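Local coordinates for protein glycerate dehydrogenase/glyoxylate reductase (Thermus thermophilus, PDB 2CUK) that probably reduces hydroxypyruvate and glyoxylate with NAD(P)H as cofactor, as a member of the D-isomer specific 2-hydroxyacid dehydrogenase family, at residues P49-R54 with V76-L81; R90-P95 with V294-A299; L98-A103 with A160-A165; I278-A281 with T285-R288. All blocks are in the same frame, centred on the assembly; numbering follows the deposited sequence.

Contact 1: P49-R54 with V76-L81; sequences PTVEDR and VDHVDL
The imidazole of His78 is sandwiched. Val51 CA sits over the middle of one face, 3.8 Å from the ring centroid and 2° off its normal, a CH-pi contact made by the backbone carbon, while Val79 CG2 lies above the opposite face, shifted toward the rim. At the ring edge, ND1 meets the carbonyl of Asp53. Two loops come together here, at the C-terminal ends of the neighbouring parallel strands 46-48 and 68-70 in the five-stranded alpha/beta sheet. The ND1 to Asp53 O hydrogen bond is 3.2 Å long, lies in the carbonyl plane and tilts 16° out of the ring plane. Thr50 O comes equally near ND1 but at a poor angle, and it takes the Asp53 N-H of its own type I turn instead. The other ring nitrogen, NE2, makes a weak hydrogen bond with Gly75 O. With CG of His78 placed between its backbone N and carbonyl carbon (chi1 51°), the ring swings across to the turn 50-53. Arg54 crosses the His78 side chain obliquely, its NH1 3.7 Å from His78 CB. The Asp53 carboxylate braces the turn from within, and its two oxygens also bind Thr6 and Arg7. Trp132 of the second subunit packs on Thr50 and Val51, so this region belongs to the dimer interface. Asp53 OD2 receives Thr50 N at 2.8 Å through its anti lone pair, and Thr50 OG1 from above the carboxylate plane.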
loop_
_atom_site.group_PDB
_atom_site.type_symbol
_atom_site.label_atom_id
_atom_site.label_comp_id
_atom_site.label_asym_id
_atom_site.label_seq_id
_atom_site.Cartn_x
_atom_site.Cartn_y
_atom_site.Cartn_z
ATOM N N PRO A 49 -21.002 5.093 22.446
ATOM C CA PRO A 49 -21.563 4.679 21.160
ATOM C C PRO A 49 -20.545 4.721 20.032
ATOM O O PRO A 49 -19.393 5.116 20.238
ATOM C CB PRO A 49 -22.670 5.696 20.947
ATOM C CG PRO A 49 -21.993 6.960 21.408
ATOM C CD PRO A 49 -21.233 6.534 22.670
ATOM N N THR A 50 -20.992 4.312 18.845
ATOM C CA THR A 50 -20.172 4.313 17.637
ATOM C C THR A 50 -20.915 5.133 16.588
ATOM O O THR A 50 -22.042 5.573 16.825
ATOM C CB THR A 50 -19.952 2.884 17.070
ATOM O OG1 THR A 50 -21.209 2.323 16.671
ATOM C CG2 THR A 50 -19.298 1.985 18.106
ATOM N N VAL A 51 -20.285 5.342 15.436
ATOM C CA VAL A 51 -20.903 6.107 14.358
ATOM C C VAL A 51 -22.169 5.437 13.820
ATOM O O VAL A 51 -22.969 6.077 13.137
ATOM C CB VAL A 51 -19.920 6.314 13.175
ATOM C CG1 VAL A 51 -18.756 7.194 13.614
ATOM C CG2 VAL A 51 -19.411 4.967 12.675
ATOM N N GLU A 52 -22.348 4.156 14.134
ATOM C CA GLU A 52 -23.513 3.398 13.671
ATOM C C GLU A 52 -24.723 3.528 14.598
ATOM O O GLU A 52 -25.785 2.972 14.313
ATOM C CB GLU A 52 -23.157 1.913 13.535
ATOM C CG GLU A 52 -22.059 1.603 12.526
ATOM C CD GLU A 52 -22.545 1.642 11.090
ATOM O OE1 GLU A 52 -23.205 2.631 10.707
ATOM O OE2 GLU A 52 -22.258 0.684 10.339
ATOM N N ASP A 53 -24.562 4.250 15.704
ATOM C CA ASP A 53 -25.649 4.429 16.666
ATOM C C ASP A 53 -26.171 5.861 16.652
ATOM O O ASP A 53 -25.415 6.805 16.886
ATOM C CB ASP A 53 -25.169 4.099 18.082
ATOM C CG ASP A 53 -24.509 2.737 18.177
ATOM O OD1 ASP A 53 -25.198 1.716 17.958
ATOM O OD2 ASP A 53 -23.295 2.692 18.475
ATOM N N ARG A 54 -27.463 6.018 16.387
ATOM C CA ARG A 54 -28.101 7.314 16.363
ATOM C C ARG A 54 -28.456 7.733 17.777
ATOM O O ARG A 54 -29.400 7.241 18.380
ATOM C CB ARG A 54 -29.371 7.206 15.518
ATOM C CG ARG A 54 -29.957 8.575 15.172
ATOM C CD ARG A 54 -28.866 9.613 14.887
ATOM N NE ARG A 54 -29.096 10.263 13.594
ATOM C CZ ARG A 54 -28.203 10.025 12.615
ATOM N NH1 ARG A 54 -27.174 9.226 12.837
ATOM N NH2 ARG A 54 -28.360 10.604 11.422
ATOM N N VAL A 76 -18.896 13.391 15.426
ATOM C CA VAL A 76 -20.045 13.291 16.323
ATOM C C VAL A 76 -21.363 13.704 15.661
ATOM O O VAL A 76 -22.307 14.111 16.343
ATOM C CB VAL A 76 -19.838 14.167 17.575
ATOM C CG1 VAL A 76 -18.658 13.648 18.383
ATOM C CG2 VAL A 76 -19.601 15.614 17.162
ATOM N N ASP A 77 -21.432 13.587 14.338
ATOM C CA ASP A 77 -22.638 13.967 13.603
ATOM C C ASP A 77 -23.832 13.067 13.900
ATOM O O ASP A 77 -24.965 13.394 13.550
ATOM C CB ASP A 77 -22.366 13.955 12.098
ATOM C CG ASP A 77 -21.136 14.756 11.720
ATOM O OD1 ASP A 77 -20.010 14.287 12.004
ATOM O OD2 ASP A 77 -21.294 15.855 11.148
ATOM N N HIS A 78 -23.577 11.935 14.546
ATOM C CA HIS A 78 -24.634 10.982 14.873
ATOM C C HIS A 78 -25.238 11.239 16.249
ATOM O O HIS A 78 -26.098 10.486 16.713
ATOM C CB HIS A 78 -24.078 9.561 14.819
ATOM C CG HIS A 78 -22.824 9.380 15.613
ATOM N ND1 HIS A 78 -22.781 8.663 16.787
ATOM C CD2 HIS A 78 -21.570 9.850 15.413
ATOM C CE1 HIS A 78 -21.555 8.697 17.277
ATOM N NE2 HIS A 78 -20.801 9.412 16.463
ATOM N N VAL A 79 -24.783 12.306 16.895
ATOM C CA VAL A 79 -25.269 12.666 18.219
ATOM C C VAL A 79 -25.871 14.069 18.228
ATOM O O VAL A 79 -25.217 15.035 17.835
ATOM C CB VAL A 79 -24.124 12.615 19.256
ATOM C CG1 VAL A 79 -24.644 13.010 20.635
ATOM C CG2 VAL A 79 -23.515 11.217 19.290
ATOM N N ASP A 80 -27.122 14.175 18.663
ATOM C CA ASP A 80 -27.787 15.474 18.743
ATOM C C ASP A 80 -27.119 16.205 19.903
ATOM O O ASP A 80 -27.509 16.035 21.056
ATOM C CB ASP A 80 -29.280 15.299 19.030
ATOM C CG ASP A 80 -30.043 16.612 18.969
ATOM O OD1 ASP A 80 -29.491 17.648 19.393
ATOM O OD2 ASP A 80 -31.206 16.609 18.510
ATOM N N LEU A 81 -26.109 17.009 19.593
ATOM C CA LEU A 81 -25.363 17.732 20.615
ATOM C C LEU A 81 -26.206 18.710 21.427
ATOM O O LEU A 81 -26.066 18.791 22.648
ATOM C CB LEU A 81 -24.185 18.472 19.976
ATOM C CG LEU A 81 -23.198 17.621 19.166
ATOM C CD1 LEU A 81 -22.096 18.512 18.617
ATOM C CD2 LEU A 81 -22.611 16.522 20.038
#

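Contact 2: R90-P95 with V294-A299; sequences RVTHTP and VENLLA
Thr92 and Asn296 lie side by side with their side chains running antiparallel, the threonine from strand 90-92 and the asparagine from helix 283-301, which lies against this outermost strand of the five-stranded sheet. Thr92 OG1 rests 3.2 Å from Asn296 CB, and the methyl CG2 runs alongside the amide, 3.4 Å from Asn296 OD1. OG1 takes the position between backbone N and carbonyl carbon (chi1 62°), which turns the hydroxyl onto the aliphatic base of the asparagine and the methyl onto its oxygen. The amide itself is held by others: ND2 turns back along its own helix to Val292 O, and OD1 accepts the Asn308 N-H from the C-terminal tail. His93 O stands 3.7 Å from ND2, and no hydrogen bond joins the two. With an alanine here the Asn308 N-H would probably lose its acceptor and a gap would open beside the Thr92 methyl. Leu297, the next residue on the helix, reaches Val68 and Ala70 of the adjoining strand. Polar residues thus meet here by van der Waals contact alone, and the polar demands of the asparagine are met by its own helix and the C-terminal tail.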
loop_
_atom_site.group_PDB
_atom_site.type_symbol
_atom_site.label_atom_id
_atom_site.label_comp_id
_atom_site.label_asym_id
_atom_site.label_seq_id
_atom_site.Cartn_x
_atom_site.Cartn_y
_atom_site.Cartn_z
ATOM N N ARG A 90 -22.821 15.474 29.150
ATOM C CA ARG A 90 -21.541 15.823 28.542
ATOM C C ARG A 90 -21.301 14.935 27.328
ATOM O O ARG A 90 -21.727 13.783 27.300
ATOM C CB ARG A 90 -20.388 15.641 29.538
ATOM C CG ARG A 90 -20.493 16.491 30.799
ATOM C CD ARG A 90 -20.729 17.960 30.476
ATOM N NE ARG A 90 -19.627 18.565 29.732
ATOM C CZ ARG A 90 -18.430 18.832 30.242
ATOM N NH1 ARG A 90 -18.162 18.547 31.509
ATOM N NH2 ARG A 90 -17.502 19.402 29.486
ATOM N N VAL A 91 -20.631 15.479 26.318
ATOM C CA VAL A 91 -20.330 14.709 25.119
ATOM C C VAL A 91 -18.857 14.872 24.788
ATOM O O VAL A 91 -18.346 15.994 24.713
ATOM C CB VAL A 91 -21.187 15.166 23.907
ATOM C CG1 VAL A 91 -20.814 14.360 22.669
ATOM C CG2 VAL A 91 -22.666 14.978 24.219
ATOM N N THR A 92 -18.174 13.747 24.607
ATOM C CA THR A 92 -16.753 13.756 24.284
ATOM C C THR A 92 -16.476 12.885 23.067
ATOM O O THR A 92 -17.342 12.130 22.624
ATOM C CB THR A 92 -15.904 13.222 25.461
ATOM O OG1 THR A 92 -16.262 11.860 25.731
ATOM C CG2 THR A 92 -16.139 14.061 26.710
ATOM N N HIS A 93 -15.265 12.999 22.530
ATOM C CA HIS A 93 -14.868 12.204 21.377
ATOM C C HIS A 93 -13.398 11.817 21.498
ATOM O O HIS A 93 -12.775 12.055 22.530
ATOM C CB HIS A 93 -15.121 12.969 20.068
ATOM C CG HIS A 93 -14.330 14.233 19.931
ATOM N ND1 HIS A 93 -13.961 14.746 18.706
ATOM C CD2 HIS A 93 -13.857 15.098 20.859
ATOM C CE1 HIS A 93 -13.293 15.871 18.884
ATOM N NE2 HIS A 93 -13.216 16.108 20.182
ATOM N N THR A 94 -12.841 11.228 20.446
ATOM C CA THR A 94 -11.446 10.792 20.476
ATOM C C THR A 94 -10.593 11.434 19.377
ATOM O O THR A 94 -10.162 10.758 18.445
ATOM C CB THR A 94 -11.367 9.256 20.336
ATOM O OG1 THR A 94 -11.855 8.865 19.043
ATOM C CG2 THR A 94 -12.214 8.581 21.414
ATOM N N PRO A 95 -10.330 12.747 19.482
ATOM C CA PRO A 95 -9.526 13.468 18.488
ATOM C C PRO A 95 -8.036 13.131 18.526
ATOM O O PRO A 95 -7.492 12.809 19.586
ATOM C CB PRO A 95 -9.790 14.927 18.839
ATOM C CG PRO A 95 -9.897 14.875 20.336
ATOM C CD PRO A 95 -10.776 13.658 20.553
ATOM N N VAL A 294 -12.753 5.883 27.391
ATOM C CA VAL A 294 -12.855 5.487 28.791
ATOM C C VAL A 294 -12.407 6.623 29.710
ATOM O O VAL A 294 -13.062 6.914 30.712
ATOM C CB VAL A 294 -12.006 4.224 29.065
ATOM C CG1 VAL A 294 -11.785 4.037 30.565
ATOM C CG2 VAL A 294 -12.709 3.012 28.487
ATOM N N GLU A 295 -11.294 7.265 29.367
ATOM C CA GLU A 295 -10.777 8.374 30.164
ATOM C C GLU A 295 -11.828 9.476 30.277
ATOM O O GLU A 295 -12.163 9.921 31.379
ATOM C CB GLU A 295 -9.509 8.943 29.525
ATOM C CG GLU A 295 -8.891 10.101 30.296
ATOM C CD GLU A 295 -8.450 9.706 31.697
ATOM O OE1 GLU A 295 -7.605 8.793 31.816
ATOM O OE2 GLU A 295 -8.945 10.308 32.678
ATOM N N ASN A 296 -12.343 9.916 29.133
ATOM C CA ASN A 296 -13.361 10.959 29.106
ATOM C C ASN A 296 -14.581 10.587 29.952
ATOM O O ASN A 296 -15.063 11.398 30.743
ATOM C CB ASN A 296 -13.795 11.236 27.659
ATOM C CG ASN A 296 -12.841 12.170 26.931
ATOM O OD1 ASN A 296 -12.853 13.385 27.147
ATOM N ND2 ASN A 296 -11.999 11.604 26.070
ATOM N N LEU A 297 -15.076 9.364 29.789
ATOM C CA LEU A 297 -16.242 8.923 30.546
ATOM C C LEU A 297 -15.976 8.931 32.050
ATOM O O LEU A 297 -16.766 9.481 32.815
ATOM C CB LEU A 297 -16.687 7.528 30.087
ATOM C CG LEU A 297 -17.953 6.951 30.734
ATOM C CD1 LEU A 297 -18.643 6.005 29.768
ATOM C CD2 LEU A 297 -17.602 6.237 32.030
ATOM N N LEU A 298 -14.870 8.327 32.478
ATOM C CA LEU A 298 -14.538 8.302 33.900
ATOM C C LEU A 298 -14.390 9.716 34.442
ATOM O O LEU A 298 -14.842 10.016 35.548
ATOM C CB LEU A 298 -13.241 7.523 34.148
ATOM C CG LEU A 298 -13.362 5.997 34.223
ATOM C CD1 LEU A 298 -11.984 5.377 34.393
ATOM C CD2 LEU A 298 -14.259 5.618 35.391
ATOM N N ALA A 299 -13.755 10.583 33.661
ATOM C CA ALA A 299 -13.551 11.969 34.068
ATOM C C ALA A 299 -14.872 12.620 34.471
ATOM O O ALA A 299 -14.984 13.194 35.554
ATOM C CB ALA A 299 -12.906 12.758 32.938
#

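Contact 3: L98-A103 with A160-A165; sequences LTEATA and AKRALA
The ionic part of this contact is a salt bridge from Arg162 to Glu100. It links helix 154-165, which follows strand 146-150 in the Rossmann-type NAD-binding domain and its probable GxGxxG turn, to the start of helix 99-114. Arg162 NH2 reaches Glu100 OE1 over a short 2.5 Å, nearly straight at 172°. OE1 lies in the guanidinium plane, whereas the nitrogen approaches the carboxylate from above, 41° out of its plane. NH1 adds a weak bond to the same oxygen, and the two flat groups are turned 45° against each other. The guanidinium has further partners: NE pairs with Asp104 and NH1 with Ala158 O, so with two acids about it the arginine would probably stay charged. Glu100 is in the first turn of its helix, where its negative charge is also likely to suit the helix end.

Water forms a second link, bonded to Glu100 OE2 at 2.9 Å and weakly to Arg162 NH1.

Nonpolar packing comes from Ala103, whose CB sits over the centre of one guanidinium face, 3.8 Å from Arg162 CZ. The arginine chain runs extended from CG to NE, which carries the flat group across from one helix to the other. Gln143 of the second subunit packs on both Glu100 and Arg162.

Among bonds within a segment, Leu98 O, at the N-cap position, is gripped twice from opposite faces of its carbonyl plane: by Thr102 N at 3.1 Å and by Thr102 OG1 at 2.6 Å.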
loop_
_atom_site.group_PDB
_atom_site.type_symbol
_atom_site.label_atom_id
_atom_site.label_comp_id
_atom_site.label_asym_id
_atom_site.label_seq_id
_atom_site.Cartn_x
_atom_site.Cartn_y
_atom_site.Cartn_z
ATOM N N LEU A 98 -6.751 8.686 15.557
ATOM C CA LEU A 98 -6.787 7.944 14.296
ATOM C C LEU A 98 -6.166 8.638 13.086
ATOM O O LEU A 98 -6.340 8.182 11.954
ATOM C CB LEU A 98 -8.236 7.556 13.975
ATOM C CG LEU A 98 -9.291 8.670 13.966
ATOM C CD1 LEU A 98 -9.025 9.647 12.841
ATOM C CD2 LEU A 98 -10.676 8.049 13.802
ATOM N N THR A 99 -5.430 9.719 13.322
ATOM C CA THR A 99 -4.813 10.479 12.236
ATOM C C THR A 99 -3.827 9.678 11.385
ATOM O O THR A 99 -4.018 9.531 10.175
ATOM C CB THR A 99 -4.092 11.729 12.785
ATOM O OG1 THR A 99 -5.021 12.523 13.536
ATOM C CG2 THR A 99 -3.536 12.564 11.646
ATOM N N GLU A 100 -2.776 9.168 12.022
ATOM C CA GLU A 100 -1.747 8.394 11.336
ATOM C C GLU A 100 -2.284 7.162 10.625
ATOM O O GLU A 100 -1.864 6.846 9.508
ATOM C CB GLU A 100 -0.669 7.968 12.331
ATOM C CG GLU A 100 0.070 9.131 12.968
ATOM C CD GLU A 100 0.774 9.987 11.940
ATOM O OE1 GLU A 100 1.549 9.427 11.137
ATOM O OE2 GLU A 100 0.556 11.216 11.935
ATOM N N ALA A 101 -3.202 6.461 11.280
ATOM C CA ALA A 101 -3.794 5.250 10.718
ATOM C C ALA A 101 -4.577 5.559 9.442
ATOM O O ALA A 101 -4.476 4.842 8.444
ATOM C CB ALA A 101 -4.713 4.593 11.754
ATOM N N THR A 102 -5.363 6.628 9.484
ATOM C CA THR A 102 -6.162 7.030 8.332
ATOM C C THR A 102 -5.253 7.485 7.200
ATOM O O THR A 102 -5.528 7.223 6.025
ATOM C CB THR A 102 -7.112 8.175 8.704
ATOM O OG1 THR A 102 -7.875 7.789 9.851
ATOM C CG2 THR A 102 -8.063 8.497 7.538
ATOM N N ALA A 103 -4.171 8.173 7.557
ATOM C CA ALA A 103 -3.214 8.657 6.571
ATOM C C ALA A 103 -2.537 7.463 5.924
ATOM O O ALA A 103 -2.274 7.464 4.720
ATOM C CB ALA A 103 -2.167 9.555 7.240
ATOM N N ALA A 160 0.244 14.429 3.277
ATOM C CA ALA A 160 1.219 15.220 2.535
ATOM C C ALA A 160 2.648 14.844 2.906
ATOM O O ALA A 160 3.519 14.763 2.041
ATOM C CB ALA A 160 0.989 16.708 2.795
ATOM N N LYS A 161 2.896 14.622 4.194
ATOM C CA LYS A 161 4.236 14.258 4.640
ATOM C C LYS A 161 4.677 12.948 4.002
ATOM O O LYS A 161 5.811 12.819 3.538
ATOM C CB LYS A 161 4.280 14.128 6.167
ATOM C CG LYS A 161 4.327 15.461 6.921
ATOM C CD LYS A 161 5.760 15.975 7.100
ATOM C CE LYS A 161 6.401 16.391 5.780
ATOM N NZ LYS A 161 7.859 16.715 5.924
ATOM N N ARG A 162 3.778 11.972 3.986
ATOM C CA ARG A 162 4.094 10.683 3.394
ATOM C C ARG A 162 4.339 10.843 1.898
ATOM O O ARG A 162 5.305 10.311 1.354
ATOM C CB ARG A 162 2.944 9.705 3.635
ATOM C CG ARG A 162 2.855 9.216 5.072
ATOM C CD ARG A 162 1.431 8.790 5.412
ATOM N NE ARG A 162 1.348 8.154 6.720
ATOM C CZ ARG A 162 1.471 8.786 7.882
ATOM N NH1 ARG A 162 1.685 10.098 7.922
ATOM N NH2 ARG A 162 1.398 8.094 9.010
ATOM N N ALA A 163 3.459 11.589 1.244
ATOM C CA ALA A 163 3.557 11.817 -0.187
ATOM C C ALA A 163 4.912 12.387 -0.591
ATOM O O ALA A 163 5.489 11.970 -1.595
ATOM C CB ALA A 163 2.439 12.753 -0.638
ATOM N N LEU A 164 5.423 13.336 0.190
ATOM C CA LEU A 164 6.709 13.947 -0.121
ATOM C C LEU A 164 7.832 12.926 -0.199
ATOM O O LEU A 164 8.739 13.067 -1.012
ATOM C CB LEU A 164 7.068 15.017 0.917
ATOM C CG LEU A 164 6.214 16.283 0.955
ATOM C CD1 LEU A 164 6.690 17.173 2.099
ATOM C CD2 LEU A 164 6.310 17.018 -0.375
ATOM N N ALA A 165 7.761 11.895 0.641
ATOM C CA ALA A 165 8.785 10.860 0.666
ATOM C C ALA A 165 8.790 9.989 -0.587
ATOM O O ALA A 165 9.791 9.337 -0.887
ATOM C CB ALA A 165 8.618 9.992 1.908
HETATM O O HOH W 1 2.473 12.495 10.243
#

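Contact 4: I278-A281 with T285-R288; sequences IGSA and TRER
Residues 278-281 form a type I beta turn, closed by Ala281 N to Ile278 O, and the chain then enters helix 283-301, which brings Ser280 and Ala281 beside Thr285 and Arg286. Arg286 grips Ser280 OG side-on with two nitrogens, NE at 3.0 Å and NH2 at 2.9 Å, and the oxygen lies within 5° of the guanidinium plane. Ala281 CA sits 3.7 Å above one face of that plane, over its centre. A bend at chi2 (-69°) folds the arginine chain back from its helix to the turn. Water 2, in the same plane, accepts from Ser280 N and weakly from NH2. Thr285 adds its methyl, CG2 lying 3.6 Å from Ser280 O. The third nitrogen, NH1, binds Pro134 O of the second subunit. A methionine in place of Arg286 would probably leave both Ser280 OG and that Pro134 carbonyl without their N-H donors. Asp253 holds the turn from the other end through the N-H groups of Ile278 and Gly279. This is the junction where the loop after the last strand of the six-stranded Rossmann sheet enters the helix that leads back to the other domain, as in the two-domain D-2-hydroxyacid dehydrogenases.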
loop_
_atom_site.group_PDB
_atom_site.type_symbol
_atom_site.label_atom_id
_atom_site.label_comp_id
_atom_site.label_asym_id
_atom_site.label_seq_id
_atom_site.Cartn_x
_atom_site.Cartn_y
_atom_site.Cartn_z
ATOM N N ILE A 278 -12.172 1.036 6.616
ATOM C CA ILE A 278 -11.215 0.538 7.589
ATOM C C ILE A 278 -10.069 1.516 7.813
ATOM O O ILE A 278 -9.020 1.150 8.342
ATOM C CB ILE A 278 -10.647 -0.823 7.138
ATOM C CG1 ILE A 278 -10.102 -0.714 5.710
ATOM C CG2 ILE A 278 -11.738 -1.877 7.217
ATOM C CD1 ILE A 278 -9.512 -2.003 5.157
ATOM N N GLY A 279 -10.283 2.767 7.419
ATOM C CA GLY A 279 -9.260 3.785 7.581
ATOM C C GLY A 279 -8.572 3.829 8.939
ATOM O O GLY A 279 -7.355 3.973 9.007
ATOM N N SER A 280 -9.340 3.708 10.019
ATOM C CA SER A 280 -8.763 3.758 11.366
ATOM C C SER A 280 -8.534 2.376 11.958
ATOM O O SER A 280 -8.240 2.250 13.145
ATOM C CB SER A 280 -9.681 4.540 12.306
ATOM O OG SER A 280 -10.905 3.847 12.505
ATOM N N ALA A 281 -8.640 1.348 11.124
ATOM C CA ALA A 281 -8.502 -0.026 11.590
ATOM C C ALA A 281 -7.108 -0.540 11.949
ATOM O O ALA A 281 -6.716 -1.634 11.543
ATOM C CB ALA A 281 -9.160 -0.970 10.590
ATOM N N THR A 285 -4.471 1.730 17.219
ATOM C CA THR A 285 -5.315 2.913 17.092
ATOM C C THR A 285 -6.687 2.655 17.720
ATOM O O THR A 285 -7.192 3.476 18.495
ATOM C CB THR A 285 -5.486 3.309 15.604
ATOM O OG1 THR A 285 -4.224 3.750 15.089
ATOM C CG2 THR A 285 -6.515 4.430 15.450
ATOM N N ARG A 286 -7.281 1.508 17.403
ATOM C CA ARG A 286 -8.594 1.170 17.945
ATOM C C ARG A 286 -8.564 0.947 19.466
ATOM O O ARG A 286 -9.537 1.254 20.164
ATOM C CB ARG A 286 -9.169 -0.058 17.223
ATOM C CG ARG A 286 -9.617 0.221 15.769
ATOM C CD ARG A 286 -10.853 1.116 15.708
ATOM N NE ARG A 286 -11.202 1.515 14.339
ATOM C CZ ARG A 286 -11.726 0.705 13.421
ATOM N NH1 ARG A 286 -11.975 -0.567 13.710
ATOM N NH2 ARG A 286 -11.995 1.165 12.203
ATOM N N GLU A 287 -7.453 0.427 19.982
ATOM C CA GLU A 287 -7.333 0.209 21.421
ATOM C C GLU A 287 -7.144 1.568 22.086
ATOM O O GLU A 287 -7.681 1.828 23.162
ATOM C CB GLU A 287 -6.140 -0.699 21.739
ATOM C CG GLU A 287 -6.205 -2.065 21.061
ATOM C CD GLU A 287 -5.074 -2.995 21.481
ATOM O OE1 GLU A 287 -3.958 -2.503 21.742
ATOM O OE2 GLU A 287 -5.295 -4.223 21.536
ATOM N N ARG A 288 -6.385 2.435 21.425
ATOM C CA ARG A 288 -6.126 3.776 21.927
ATOM C C ARG A 288 -7.433 4.569 21.973
ATOM O O ARG A 288 -7.681 5.319 22.916
ATOM C CB ARG A 288 -5.091 4.473 21.034
ATOM C CG ARG A 288 -4.784 5.919 21.408
ATOM C CD ARG A 288 -4.305 6.053 22.845
ATOM N NE ARG A 288 -4.062 7.451 23.194
ATOM C CZ ARG A 288 -3.967 7.907 24.439
ATOM N NH1 ARG A 288 -4.095 7.075 25.465
ATOM N NH2 ARG A 288 -3.755 9.197 24.658
HETATM O O HOH W 2 -12.449 3.140 10.049
#

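Contacts 1 and 2 belong to the five-stranded sheet domain, their centres 14 Å apart, and touch where Leu81 packs on Val91. Contact 3 lies in the six-stranded nucleotide-binding domain, its centre 26 Å from each of them. Between them comes contact 4, 14 Å from contact 3 and 17 Å from contact 2, centre to centre. It shares helix 283-301 with contact 2 and meets contact 3 through Leu98 and Ala101. The chain thus crosses out after strand 90-92 into helix 99-114, and returns by helix 283-301, which closes contact 2 only after contacts 3 and 4 are made. Contacts 1, 3 and 4 also touch the second subunit, so the region joining the domains probably also helps form the dimer interface.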